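Local coordinates for putative cell surface protein (PDB 4OFQ) that probably mediates attachment of Streptococcus pyogenes to surfaces as the antigen I/II-family adhesin AspA, represented here by its C-terminal region, at residues K195-K200 with V217-E222; S205-T210 with K341-T346; T246-Q251 with V314-I319. All blocks are in the same frame, centred on the assembly; numbering follows the deposited sequence. Where two conformers were deposited one is given.

Contact 1: K195-K200 with V217-E222; sequences KDVFDK and VTYRLE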
ATOM      1  N   LYS A 195      19.111   2.752 -13.667  1.00 12.54           N
ATOM      2  CA  LYS A 195      20.237   1.963 -14.122  1.00  8.68           C
ATOM      3  C   LYS A 195      21.224   2.886 -14.783  1.00  7.38           C
ATOM      4  O   LYS A 195      20.825   3.776 -15.524  1.00  7.68           O
ATOM      5  CB  LYS A 195      19.810   0.888 -15.115  1.00  8.91           C
ATOM      6  CG  LYS A 195      20.999   0.082 -15.627  1.00  9.99           C
ATOM      7  CD  LYS A 195      20.564  -1.235 -16.281  1.00 12.65           C
ATOM      8  CE  LYS A 195      21.778  -2.068 -16.657  1.00 10.21           C
ATOM      9  NZ  LYS A 195      21.383  -3.423 -17.105  1.00  7.42           N
ATOM     10  N   ASP A 196      22.513   2.710 -14.503  1.00  8.96           N
ATOM     11  CA  ASP A 196      23.507   3.449 -15.267  1.00 12.26           C
ATOM     12  C   ASP A 196      24.580   2.498 -15.742  1.00 14.31           C
ATOM     13  O   ASP A 196      24.670   1.346 -15.277  1.00 11.35           O
ATOM     14  CB  ASP A 196      24.095   4.615 -14.470  1.00 20.96           C
ATOM     15  CG  ASP A 196      24.378   5.834 -15.352  1.00 36.19           C
ATOM     16  OD1 ASP A 196      24.615   5.674 -16.591  1.00 21.96           O
ATOM     17  OD2 ASP A 196      24.351   6.955 -14.801  1.00 47.34           O
ATOM     18  N   VAL A 197      25.356   2.957 -16.716  1.00 12.07           N
ATOM     19  CA  VAL A 197      26.459   2.165 -17.240  1.00  9.98           C
ATOM     20  C   VAL A 197      27.731   3.018 -17.195  1.00 13.69           C
ATOM     21  O   VAL A 197      27.735   4.179 -17.617  1.00 15.33           O
ATOM     22  CB  VAL A 197      26.171   1.610 -18.661  1.00  9.01           C
ATOM     23  CG1 VAL A 197      25.871   2.735 -19.653  1.00 10.48           C
ATOM     24  CG2 VAL A 197      27.342   0.769 -19.142  1.00 13.65           C
ATOM     25  N   PHE A 198      28.792   2.432 -16.647  1.00 13.36           N
ATOM     26  CA  PHE A 198      30.053   3.126 -16.427  1.00 15.35           C
ATOM     27  C   PHE A 198      31.229   2.376 -17.005  1.00 16.41           C
ATOM     28  O   PHE A 198      31.165   1.165 -17.218  1.00 15.27           O
ATOM     29  CB  PHE A 198      30.315   3.244 -14.927  1.00 18.08           C
ATOM     30  CG  PHE A 198      29.275   4.006 -14.182  1.00 20.76           C
ATOM     31  CD1 PHE A 198      29.226   5.386 -14.252  1.00 23.80           C
ATOM     32  CD2 PHE A 198      28.359   3.351 -13.377  1.00 25.81           C
ATOM     33  CE1 PHE A 198      28.269   6.099 -13.552  1.00 25.55           C
ATOM     34  CE2 PHE A 198      27.411   4.064 -12.671  1.00 29.01           C
ATOM     35  CZ  PHE A 198      27.366   5.442 -12.762  1.00 24.06           C
ATOM     36  N   ASP A 199      32.300   3.127 -17.250  0.50 22.04           N
ATOM     37  CA  ASP A 199      33.610   2.584 -17.570  0.50 25.26           C
ATOM     38  C   ASP A 199      34.173   1.857 -16.352  0.50 21.07           C
ATOM     39  O   ASP A 199      34.849   0.837 -16.468  0.50 20.30           O
ATOM     40  CB  ASP A 199      34.549   3.731 -17.972  0.50 25.79           C
ATOM     41  CG  ASP A 199      34.372   4.977 -17.099  0.50 22.57           C
ATOM     42  OD1 ASP A 199      33.334   5.108 -16.410  0.50 21.07           O
ATOM     43  OD2 ASP A 199      35.267   5.845 -17.117  0.50 20.81           O
ATOM     44  N   LYS A 200      33.874   2.399 -15.179  1.00 18.40           N
ATOM     45  CA  LYS A 200      34.367   1.866 -13.915  1.00 19.51           C
ATOM     46  C   LYS A 200      33.466   2.330 -12.797  1.00 21.85           C
ATOM     47  O   LYS A 200      32.808   3.365 -12.918  1.00 22.00           O
ATOM     48  CB  LYS A 200      35.811   2.319 -13.660  1.00 22.71           C
ATOM     49  CG  LYS A 200      36.014   3.818 -13.746  1.00 24.37           C
ATOM     50  CD  LYS A 200      37.477   4.144 -13.997  1.00 29.02           C
ATOM     51  CE  LYS A 200      37.617   5.305 -14.972  1.00 35.34           C
ATOM     52  NZ  LYS A 200      38.615   5.009 -16.042  1.00 40.70           N
ATOM     53  N   VAL A 217      32.742  -3.207 -18.747  1.00 13.55           N
ATOM     54  CA  VAL A 217      31.904  -2.116 -18.285  1.00 13.14           C
ATOM     55  C   VAL A 217      31.159  -2.551 -17.039  1.00 16.66           C
ATOM     56  O   VAL A 217      31.005  -3.739 -16.761  1.00 12.23           O
ATOM     57  CB  VAL A 217      30.900  -1.573 -19.339  1.00 24.22           C
ATOM     58  CG1 VAL A 217      31.598  -1.267 -20.673  1.00 19.12           C
ATOM     59  CG2 VAL A 217      29.721  -2.521 -19.521  1.00 16.98           C
ATOM     60  N   THR A 218      30.711  -1.566 -16.284  1.00 10.91           N
ATOM     61  CA  THR A 218      30.017  -1.847 -15.047  1.00  9.92           C
ATOM     62  C   THR A 218      28.628  -1.267 -15.089  1.00 12.29           C
ATOM     63  O   THR A 218      28.458  -0.079 -15.357  1.00 15.04           O
ATOM     64  CB  THR A 218      30.763  -1.210 -13.864  1.00 12.17           C
ATOM     65  OG1 THR A 218      32.058  -1.807 -13.750  1.00 14.17           O
ATOM     66  CG2 THR A 218      29.994  -1.420 -12.588  1.00 12.55           C
ATOM     67  N   TYR A 219      27.626  -2.090 -14.795  1.00  8.96           N
ATOM     68  CA  TYR A 219      26.269  -1.566 -14.680  1.00  7.24           C
ATOM     69  C   TYR A 219      25.983  -1.303 -13.209  1.00 11.59           C
ATOM     70  O   TYR A 219      26.286  -2.136 -12.351  1.00 12.50           O
ATOM     71  CB  TYR A 219      25.233  -2.546 -15.240  1.00  9.24           C
ATOM     72  CG  TYR A 219      25.328  -2.758 -16.734  1.00  8.93           C
ATOM     73  CD1 TYR A 219      25.084  -1.720 -17.616  1.00  8.87           C
ATOM     74  CD2 TYR A 219      25.672  -4.007 -17.263  1.00 14.88           C
ATOM     75  CE1 TYR A 219      25.169  -1.914 -18.993  1.00  9.09           C
ATOM     76  CE2 TYR A 219      25.768  -4.203 -18.625  1.00 14.73           C
ATOM     77  CZ  TYR A 219      25.521  -3.154 -19.483  1.00 12.51           C
ATOM     78  OH  TYR A 219      25.627  -3.343 -20.843  1.00 12.85           O
ATOM     79  N   ARG A 220      25.413  -0.140 -12.918  1.00  8.23           N
ATOM     80  CA  ARG A 220      24.929   0.115 -11.569  1.00 10.03           C
ATOM     81  C   ARG A 220      23.410  -0.019 -11.546  1.00 12.11           C
ATOM     82  O   ARG A 220      22.694   0.706 -12.266  1.00  8.92           O
ATOM     83  CB  ARG A 220      25.306   1.507 -11.086  1.00 10.60           C
ATOM     84  CG  ARG A 220      24.800   1.758  -9.673  1.00 17.23           C
ATOM     85  CD  ARG A 220      25.268   3.089  -9.137  1.00 25.06           C
ATOM     86  NE  ARG A 220      24.465   4.199  -9.634  1.00 28.41           N
ATOM     87  CZ  ARG A 220      23.872   5.093  -8.849  1.00 43.72           C
ATOM     88  NH1 ARG A 220      23.982   5.001  -7.529  1.00 45.05           N
ATOM     89  NH2 ARG A 220      23.162   6.078  -9.385  1.00 49.47           N
ATOM     90  N   LEU A 221      22.920  -0.951 -10.735  1.00 12.40           N
ATOM     91  CA  LEU A 221      21.488  -1.094 -10.541  1.00  8.47           C
ATOM     92  C   LEU A 221      21.140  -0.410  -9.228  1.00 12.75           C
ATOM     93  O   LEU A 221      21.419  -0.942  -8.161  1.00 10.97           O
ATOM     94  CB  LEU A 221      21.093  -2.575 -10.507  1.00  6.90           C
ATOM     95  CG  LEU A 221      21.740  -3.481 -11.565  1.00  9.04           C
ATOM     96  CD1 LEU A 221      21.192  -4.930 -11.476  1.00 10.15           C
ATOM     97  CD2 LEU A 221      21.526  -2.900 -12.973  1.00  6.95           C
ATOM     98  N   GLU A 222      20.554   0.780  -9.303  1.00  8.21           N
ATOM     99  CA  GLU A 222      20.308   1.572  -8.094  1.00  6.45           C
ATOM    100  C   GLU A 222      18.971   1.184  -7.471  1.00  6.34           C
ATOM    101  O   GLU A 222      17.919   1.409  -8.067  1.00 10.75           O
ATOM    102  CB  GLU A 222      20.309   3.074  -8.420  1.00 10.67           C
ATOM    103  CG  GLU A 222      20.205   3.946  -7.176  1.00 21.32           C
ATOM    104  CD  GLU A 222      20.222   5.434  -7.478  1.00 33.79           C
ATOM    105  OE1 GLU A 222      19.261   5.926  -8.108  1.00 36.02           O
ATOM    106  OE2 GLU A 222      21.195   6.112  -7.069  1.00 30.46           O
TER
HETATM  107  O   HOH W   1      33.880  -1.707 -15.709  1.00 19.75           O
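K195 lies across the Y219 ring, its extended chain bringing CE to 3.5 Å from Y219 CD1 and placing NZ over one face, 4.2 Å from the ring centroid. That NZ is covalently joined to CG of N326, so it is an isopeptide amide nitrogen and should not be read as a free ammonium; D241 takes a hydrogen bond from it. Carrying CG opposite the backbone N (chi1 178°), the lysine runs alongside L221, and K195 CE is 3.8 Å from L221 CD2. Farther along the strand, V197 packs on the same ring, with V197 CG2 3.5 Å from Y219 CE1. V217 CG2 takes the face of that ring opposite NZ, and Y219 OH bonds to D248. This face, K195, V197, Y219 and L221, is buried and closely packed.

Behind it, strands 195-198 and 217-222 run antiparallel. D196 and R220 exchange two backbone bonds, as do F198 and T218; the shortest runs from F198 N to T218 O at 2.8 Å.

The reverse face is looser. The F198 ring meets R220 edge-on, CE2 lying 3.7 Å from R220 CB, with ring and guanidinium planes 58° apart. The guanidinium itself forms salt bridges with E222, through two weak hydrogen bonds, and with D311. Nearer the loop, a water spans D199 O and T218 OG1.

An apolar side turned inward and a polar side turned outward mark a beta-sandwich sheet. The buried Lys-Asn bond with an aspartate beside it, tying strand 194-198 to strand 323-332 of the other sheet, is the intramolecular isopeptide arrangement known from Gram-positive surface adhesins.

Contact 2: S205-T210 with K341-T346; sequences SINAGT and KVTTHT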
ATOM      1  N   SER A 205      29.243   8.279 -16.267  1.00 17.29           N
ATOM      2  CA  SER A 205      28.315   7.557 -17.132  1.00 11.18           C
ATOM      3  C   SER A 205      28.813   7.551 -18.571  1.00 13.11           C
ATOM      4  O   SER A 205      29.363   8.546 -19.055  1.00 17.15           O
ATOM      5  CB  SER A 205      26.925   8.203 -17.060  1.00 13.79           C
ATOM      6  OG  SER A 205      26.029   7.594 -17.985  1.00 13.22           O
ATOM      7  N   ILE A 206      28.628   6.420 -19.239  1.00 10.69           N
ATOM      8  CA  ILE A 206      28.985   6.270 -20.638  1.00 10.95           C
ATOM      9  C   ILE A 206      27.745   5.858 -21.451  1.00 12.15           C
ATOM     10  O   ILE A 206      27.860   5.268 -22.523  1.00 13.97           O
ATOM     11  CB  ILE A 206      30.129   5.248 -20.834  1.00 12.08           C
ATOM     12  CG1 ILE A 206      29.730   3.862 -20.329  1.00 14.27           C
ATOM     13  CG2 ILE A 206      31.420   5.733 -20.155  1.00 16.35           C
ATOM     14  CD1 ILE A 206      30.785   2.782 -20.620  1.00 15.88           C
ATOM     15  N   ASN A 207      26.566   6.166 -20.925  1.00 10.48           N
ATOM     16  CA  ASN A 207      25.314   5.918 -21.634  1.00 12.65           C
ATOM     17  C   ASN A 207      25.372   6.563 -23.018  1.00 13.38           C
ATOM     18  O   ASN A 207      25.705   7.751 -23.140  1.00 10.94           O
ATOM     19  CB  ASN A 207      24.127   6.460 -20.820  1.00 10.78           C
ATOM     20  CG  ASN A 207      22.766   6.131 -21.447  1.00 10.04           C
ATOM     21  OD1 ASN A 207      22.588   5.092 -22.102  1.00  9.71           O
ATOM     22  ND2 ASN A 207      21.799   7.018 -21.238  1.00 12.40           N
ATOM     23  N   ALA A 208      25.096   5.751 -24.042  1.00 13.49           N
ATOM     24  CA  ALA A 208      25.154   6.140 -25.458  1.00 11.13           C
ATOM     25  C   ALA A 208      26.577   6.312 -26.003  1.00 12.90           C
ATOM     26  O   ALA A 208      26.766   6.787 -27.129  1.00 12.46           O
ATOM     27  CB  ALA A 208      24.299   7.398 -25.735  1.00 11.20           C
ATOM     28  N   GLY A 209      27.570   5.921 -25.207  1.00 11.12           N
ATOM     29  CA  GLY A 209      28.962   6.052 -25.594  1.00 11.94           C
ATOM     30  C   GLY A 209      29.418   4.822 -26.355  1.00 14.94           C
ATOM     31  O   GLY A 209      28.627   3.922 -26.654  1.00 12.14           O
ATOM     32  N   THR A 210      30.700   4.775 -26.665  1.00 16.16           N
ATOM     33  CA  THR A 210      31.241   3.686 -27.460  1.00 15.22           C
ATOM     34  C   THR A 210      32.189   2.882 -26.598  1.00 21.38           C
ATOM     35  O   THR A 210      33.090   3.438 -25.959  1.00 17.89           O
ATOM     36  CB  THR A 210      31.974   4.229 -28.705  1.00 14.57           C
ATOM     37  OG1 THR A 210      31.027   4.884 -29.554  1.00 15.76           O
ATOM     38  CG2 THR A 210      32.660   3.108 -29.498  1.00 14.84           C
ATOM     39  N   LYS A 341      16.257   2.333 -19.384  1.00 11.83           N
ATOM     40  CA  LYS A 341      17.247   1.598 -20.159  1.00  7.44           C
ATOM     41  C   LYS A 341      18.526   2.419 -20.279  1.00  9.02           C
ATOM     42  O   LYS A 341      18.506   3.644 -20.122  1.00 11.22           O
ATOM     43  CB  LYS A 341      16.720   1.289 -21.562  1.00  7.45           C
ATOM     44  CG  LYS A 341      15.706   0.129 -21.623  1.00 11.15           C
ATOM     45  CD  LYS A 341      16.280  -1.059 -22.427  1.00 18.57           C
ATOM     46  CE  LYS A 341      15.216  -2.131 -22.703  1.00 22.32           C
ATOM     47  NZ  LYS A 341      15.719  -3.241 -23.586  1.00 14.15           N
ATOM     48  N   VAL A 342      19.628   1.725 -20.565  1.00 10.02           N
ATOM     49  CA  VAL A 342      20.861   2.345 -21.044  1.00  7.02           C
ATOM     50  C   VAL A 342      21.328   1.590 -22.283  1.00  9.38           C
ATOM     51  O   VAL A 342      20.914   0.463 -22.507  1.00  9.46           O
ATOM     52  CB  VAL A 342      21.988   2.303 -19.988  1.00  6.83           C
ATOM     53  CG1 VAL A 342      21.593   3.127 -18.754  1.00  6.77           C
ATOM     54  CG2 VAL A 342      22.280   0.868 -19.595  1.00  8.74           C
ATOM     55  N   THR A 343      22.161   2.228 -23.104  1.00  9.14           N
ATOM     56  CA  THR A 343      22.782   1.544 -24.237  1.00  8.02           C
ATOM     57  C   THR A 343      24.241   1.986 -24.378  1.00 11.27           C
ATOM     58  O   THR A 343      24.622   3.064 -23.910  1.00 10.99           O
ATOM     59  CB  THR A 343      22.074   1.796 -25.616  1.00 12.02           C
ATOM     60  OG1 THR A 343      22.377   3.120 -26.096  1.00 13.42           O
ATOM     61  CG2 THR A 343      20.549   1.573 -25.547  1.00  8.51           C
ATOM     62  N   THR A 344      25.055   1.131 -24.993  1.00 12.18           N
ATOM     63  CA  THR A 344      26.367   1.527 -25.503  1.00  9.25           C
ATOM     64  C   THR A 344      26.581   0.815 -26.819  1.00  9.75           C
ATOM     65  O   THR A 344      25.902  -0.181 -27.125  1.00 14.78           O
ATOM     66  CB  THR A 344      27.532   1.111 -24.582  1.00 10.96           C
ATOM     67  OG1 THR A 344      27.468  -0.302 -24.348  1.00 15.14           O
ATOM     68  CG2 THR A 344      27.481   1.875 -23.242  1.00 10.98           C
ATOM     69  N   HIS A 345      27.520   1.309 -27.607  1.00 10.47           N
ATOM     70  CA  HIS A 345      27.772   0.684 -28.896  1.00 11.09           C
ATOM     71  C   HIS A 345      29.214   0.210 -29.000  1.00 17.01           C
ATOM     72  O   HIS A 345      30.129   0.865 -28.495  1.00 16.15           O
ATOM     73  CB  HIS A 345      27.465   1.641 -30.032  1.00 11.68           C
ATOM     74  CG  HIS A 345      27.290   0.954 -31.348  1.00 12.82           C
ATOM     75  ND1 HIS A 345      26.082   0.426 -31.754  1.00 12.18           N
ATOM     76  CD2 HIS A 345      28.179   0.666 -32.332  1.00 17.78           C
ATOM     77  CE1 HIS A 345      26.226  -0.132 -32.944  1.00 12.98           C
ATOM     78  NE2 HIS A 345      27.490  -0.005 -33.314  1.00 13.53           N
ATOM     79  N   THR A 346      29.414  -0.924 -29.661  1.00 12.12           N
ATOM     80  CA  THR A 346      30.764  -1.451 -29.848  1.00 12.93           C
ATOM     81  C   THR A 346      31.065  -1.673 -31.330  1.00 17.69           C
ATOM     82  O   THR A 346      30.195  -2.167 -32.051  1.00 14.27           O
ATOM     83  CB  THR A 346      30.932  -2.767 -29.087  1.00 15.26           C
ATOM     84  OG1 THR A 346      30.863  -2.495 -27.679  1.00 14.04           O
ATOM     85  CG2 THR A 346      32.277  -3.437 -29.444  1.00 14.85           C
TER
HETATM   86  O   HOH W   2      21.608   5.403 -24.795  1.00 11.22           O
HETATM   87  O   HOH W   3      19.047   6.412 -20.650  1.00 13.36           O
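The backbone of I206-G209 folds into a type II beta turn and lies against strand 342-345, one of the strands of the beta sandwich. A208 holds the third position with positive phi (73°), and the turn is closed by G209 N donating to I206 O. Two main-chain bonds then join turn and strand: A208 N reaches T343 O at 2.7 Å, and H345 N reaches G209 O at 3.0 Å. Beyond them, T210 and H345 form a single bridge, so the loop only briefly takes on strand-like pairing. The other side of strand 342-345 is paired with strand 323-332.

Among the side chains, N207 does most of the work. Its CG stands opposite the backbone N (chi1 -175°), which swings the amide over the start of the strand and lays OD1 against V342 CB, 3.6 Å away. Its ND2 donates to a water that in turn donates to K341 O. I206 adds a modest apolar touch, CG1 4.2 Å from T344 CG2, beside V197 and V211. T344 OG1 accepts from R318 NH1, and H345 ND1 pairs with D323.

N207 OD1 stands in for a backbone carbonyl: it accepts from T343 N at 3.1 Å, nearly along the C=O axis, and from a second water shared with T343 OG1.

Contact 3: T246-Q251 with V314-I319; sequences THDLYQ and VVVKRI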
ATOM      1  N   THR A 246      24.545 -12.046 -25.561  1.00 14.53           N
ATOM      2  CA  THR A 246      25.222 -12.145 -26.851  1.00 16.71           C
ATOM      3  C   THR A 246      26.414 -11.179 -26.916  1.00 14.74           C
ATOM      4  O   THR A 246      27.375 -11.418 -27.652  1.00 15.61           O
ATOM      5  CB  THR A 246      24.277 -11.804 -28.006  1.00 18.72           C
ATOM      6  OG1 THR A 246      23.599 -10.574 -27.714  1.00 14.09           O
ATOM      7  CG2 THR A 246      23.237 -12.901 -28.199  1.00 19.32           C
ATOM      8  N   HIS A 247      26.338 -10.086 -26.158  1.00 13.41           N
ATOM      9  CA  HIS A 247      27.348  -9.022 -26.229  1.00 17.76           C
ATOM     10  C   HIS A 247      28.048  -8.731 -24.899  1.00 15.81           C
ATOM     11  O   HIS A 247      29.176  -8.225 -24.871  1.00 13.70           O
ATOM     12  CB  HIS A 247      26.708  -7.725 -26.737  1.00 12.60           C
ATOM     13  CG  HIS A 247      26.265  -7.780 -28.164  1.00 14.33           C
ATOM     14  ND1 HIS A 247      25.167  -8.505 -28.574  1.00 13.11           N
ATOM     15  CD2 HIS A 247      26.769  -7.196 -29.279  1.00 13.01           C
ATOM     16  CE1 HIS A 247      25.016  -8.373 -29.881  1.00 15.56           C
ATOM     17  NE2 HIS A 247      25.970  -7.576 -30.332  1.00 14.26           N
ATOM     18  N   ASP A 248      27.368  -9.024 -23.801  1.00 16.06           N
ATOM     19  CA  ASP A 248      27.891  -8.736 -22.463  1.00 15.49           C
ATOM     20  C   ASP A 248      28.146 -10.053 -21.756  1.00 17.11           C
ATOM     21  O   ASP A 248      27.232 -10.859 -21.579  1.00 18.36           O
ATOM     22  CB  ASP A 248      26.887  -7.946 -21.626  1.00 13.82           C
ATOM     23  CG  ASP A 248      26.898  -6.448 -21.907  1.00 15.58           C
ATOM     24  OD1 ASP A 248      27.828  -5.948 -22.571  1.00 14.02           O
ATOM     25  OD2 ASP A 248      25.947  -5.769 -21.450  1.00 13.59           O
ATOM     26  N   LEU A 249      29.385 -10.283 -21.351  1.00 13.27           N
ATOM     27  CA  LEU A 249      29.698 -11.515 -20.642  1.00 17.84           C
ATOM     28  C   LEU A 249      29.894 -11.214 -19.154  1.00 19.18           C
ATOM     29  O   LEU A 249      30.877 -10.578 -18.767  1.00 19.98           O
ATOM     30  CB  LEU A 249      30.942 -12.165 -21.251  1.00 17.18           C
ATOM     31  CG  LEU A 249      31.527 -13.405 -20.566  1.00 25.72           C
ATOM     32  CD1 LEU A 249      30.624 -14.615 -20.741  1.00 31.21           C
ATOM     33  CD2 LEU A 249      32.914 -13.677 -21.102  1.00 28.26           C
ATOM     34  N   TYR A 250      28.942 -11.661 -18.337  1.00 14.53           N
ATOM     35  CA  TYR A 250      28.990 -11.490 -16.882  1.00 17.64           C
ATOM     36  C   TYR A 250      30.328 -11.914 -16.276  1.00 17.96           C
ATOM     37  O   TYR A 250      30.842 -12.996 -16.572  1.00 17.54           O
ATOM     38  CB  TYR A 250      27.844 -12.267 -16.217  1.00 21.09           C
ATOM     39  CG  TYR A 250      27.810 -12.186 -14.704  1.00 20.14           C
ATOM     40  CD1 TYR A 250      27.193 -11.127 -14.056  1.00 18.24           C
ATOM     41  CD2 TYR A 250      28.374 -13.184 -13.925  1.00 22.10           C
ATOM     42  CE1 TYR A 250      27.158 -11.057 -12.665  1.00 18.26           C
ATOM     43  CE2 TYR A 250      28.342 -13.125 -12.534  1.00 14.85           C
ATOM     44  CZ  TYR A 250      27.732 -12.063 -11.916  1.00 13.52           C
ATOM     45  OH  TYR A 250      27.705 -12.014 -10.544  1.00 15.47           O
ATOM     46  N   GLN A 251      30.883 -11.050 -15.429  1.00 14.35           N
ATOM     47  CA  GLN A 251      32.132 -11.349 -14.730  1.00 18.25           C
ATOM     48  C   GLN A 251      31.891 -11.535 -13.234  1.00 17.48           C
ATOM     49  O   GLN A 251      32.232 -12.572 -12.672  1.00 17.09           O
ATOM     50  CB  GLN A 251      33.161 -10.240 -14.949  1.00 16.62           C
ATOM     51  CG  GLN A 251      33.515  -9.996 -16.411  1.00 21.96           C
ATOM     52  CD  GLN A 251      34.225 -11.180 -17.021  1.00 22.69           C
ATOM     53  OE1 GLN A 251      35.268 -11.612 -16.519  1.00 22.05           O
ATOM     54  NE2 GLN A 251      33.660 -11.728 -18.100  1.00 23.21           N
ATOM     55  N   VAL A 314      27.235  -4.638 -11.456  1.00 10.70           N
ATOM     56  CA  VAL A 314      27.414  -5.836 -12.253  1.00 12.86           C
ATOM     57  C   VAL A 314      28.479  -5.582 -13.311  1.00  9.45           C
ATOM     58  O   VAL A 314      28.331  -4.680 -14.140  1.00  9.16           O
ATOM     59  CB  VAL A 314      26.082  -6.248 -12.923  1.00 11.44           C
ATOM     60  CG1 VAL A 314      26.292  -7.430 -13.852  1.00 12.91           C
ATOM     61  CG2 VAL A 314      25.050  -6.586 -11.853  1.00 14.25           C
ATOM     62  N   VAL A 315      29.547  -6.375 -13.262  1.00 11.84           N
ATOM     63  CA  VAL A 315      30.696  -6.188 -14.141  1.00 13.86           C
ATOM     64  C   VAL A 315      30.619  -7.188 -15.288  1.00 14.97           C
ATOM     65  O   VAL A 315      30.457  -8.380 -15.051  1.00 12.06           O
ATOM     66  CB  VAL A 315      32.012  -6.384 -13.374  1.00 22.44           C
ATOM     67  CG1 VAL A 315      33.181  -6.293 -14.312  1.00 19.57           C
ATOM     68  CG2 VAL A 315      32.143  -5.341 -12.260  1.00 20.95           C
ATOM     69  N   VAL A 316      30.698  -6.693 -16.528  1.00 11.68           N
ATOM     70  CA  VAL A 316      30.651  -7.549 -17.710  1.00 13.69           C
ATOM     71  C   VAL A 316      31.821  -7.243 -18.646  1.00 14.35           C
ATOM     72  O   VAL A 316      32.426  -6.173 -18.571  1.00 14.23           O
ATOM     73  CB  VAL A 316      29.310  -7.398 -18.500  1.00 14.73           C
ATOM     74  CG1 VAL A 316      28.110  -7.581 -17.569  1.00 13.84           C
ATOM     75  CG2 VAL A 316      29.241  -6.036 -19.197  1.00 10.12           C
ATOM     76  N   LYS A 317      32.145  -8.199 -19.509  1.00 15.68           N
ATOM     77  CA  LYS A 317      33.130  -7.996 -20.566  1.00 14.02           C
ATOM     78  C   LYS A 317      32.390  -7.890 -21.909  1.00 16.88           C
ATOM     79  O   LYS A 317      31.472  -8.668 -22.188  1.00 14.69           O
ATOM     80  CB  LYS A 317      34.125  -9.154 -20.582  1.00 17.25           C
ATOM     81  CG  LYS A 317      35.060  -9.186 -21.771  1.00 24.89           C
ATOM     82  CD  LYS A 317      35.925 -10.442 -21.716  1.00 34.85           C
ATOM     83  CE  LYS A 317      36.929 -10.506 -22.854  1.00 40.37           C
ATOM     84  NZ  LYS A 317      37.772 -11.741 -22.750  1.00 40.11           N
ATOM     85  N   ARG A 318      32.771  -6.909 -22.720  1.00 14.04           N
ATOM     86  CA  ARG A 318      32.098  -6.686 -23.990  1.00 13.66           C
ATOM     87  C   ARG A 318      32.742  -7.594 -25.024  1.00 15.61           C
ATOM     88  O   ARG A 318      33.925  -7.450 -25.351  1.00 16.00           O
ATOM     89  CB  ARG A 318      32.187  -5.215 -24.409  1.00 16.27           C
ATOM     90  CG  ARG A 318      31.649  -4.919 -25.815  1.00 13.99           C
ATOM     91  CD  ARG A 318      30.146  -5.185 -25.943  1.00 11.87           C
ATOM     92  NE  ARG A 318      29.373  -4.797 -24.766  1.00 10.91           N
ATOM     93  CZ  ARG A 318      28.914  -3.570 -24.524  1.00 12.94           C
ATOM     94  NH1 ARG A 318      29.153  -2.573 -25.374  1.00 10.38           N
ATOM     95  NH2 ARG A 318      28.208  -3.344 -23.422  1.00 10.55           N
ATOM     96  N   ILE A 319      31.964  -8.544 -25.527  1.00 15.94           N
ATOM     97  CA  ILE A 319      32.536  -9.624 -26.327  1.00 21.93           C
ATOM     98  C   ILE A 319      32.181  -9.591 -27.814  1.00 16.43           C
ATOM     99  O   ILE A 319      32.722 -10.370 -28.587  1.00 21.31           O
ATOM    100  CB  ILE A 319      32.173 -11.018 -25.756  1.00 21.93           C
ATOM    101  CG1 ILE A 319      30.656 -11.168 -25.608  1.00 20.36           C
ATOM    102  CG2 ILE A 319      32.861 -11.238 -24.418  1.00 22.79           C
ATOM    103  CD1 ILE A 319      30.184 -12.612 -25.581  1.00 25.84           C
TER
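D248 OD1 is gripped by two nitrogens of R318, NH2 at 2.8 Å and NE at 2.9 Å. The approach is side-on: both N-H groups converge on the same oxygen, NH2 on the syn lone pair of OD1, NE nearly along the C-O bond, and the carboxylate and guanidinium planes are nearly coplanar, 28° apart. Bends at chi2 (64°) and chi3 (39°) curl the arginine across toward the neighbouring segment, laying R318 CD 3.4 Å from H247 O. The salt bridge is buried and its outer atoms are engaged too: D248 OD2 bonds to Y219 OH, while R318 NH1 bonds to the hydroxyls of T344 and T346. V316 CG2 packs against the carboxylate, 3.6 Å from D248 CG.

A second shared acceptor is the backbone carbonyl of L249. L249 O takes K317 N at 2.8 Å and, from the other side of its carbonyl plane, Q251 NE2 at 3.1 Å. The bent Q251 chain thus folds back along its own strand, its amide nitrogen also lying beside K317 CB. Further main-chain bonds join L249 N to K317 O and Q251 N to V315 O within the strands, while I319 N to H247 O extends the antiparallel pairing beyond them.

Apolar contacts flank the polar ones. V314 CG1 meets the edge of the Y250 ring, 3.8 Å from CD1, and I319 CG2 rests on L249 CB.

Opposite charges meeting edge to edge inside a sandwich probably compensate each other, and the surrounding hydroxyls should fix the rotation of both groups in the buried network linking strands 248-257 and 310-318.

Overall arrangement
All three contacts sit in the C-terminal beta sandwich, far from the centre of the chain. Contacts 1 and 3 belong to one four-stranded antiparallel sheet, their centres about 12 Å apart; they pair its two outermost strands, 194-198 and 248-257, with neighbouring inner strands 216-222 and 310-318. Contact 2, its centre about 10 Å from that of contact 1 and about 14 Å from that of contact 3, brings the loop between strands 194-198 and 216-222 onto the last strand, 342-345, of the opposing sheet. Contact 1 closes before contact 3 opens, contact 3 nests within the span of contact 2, and the segments of contacts 1 and 2 alternate along the chain, consistent with a compact adhesin module.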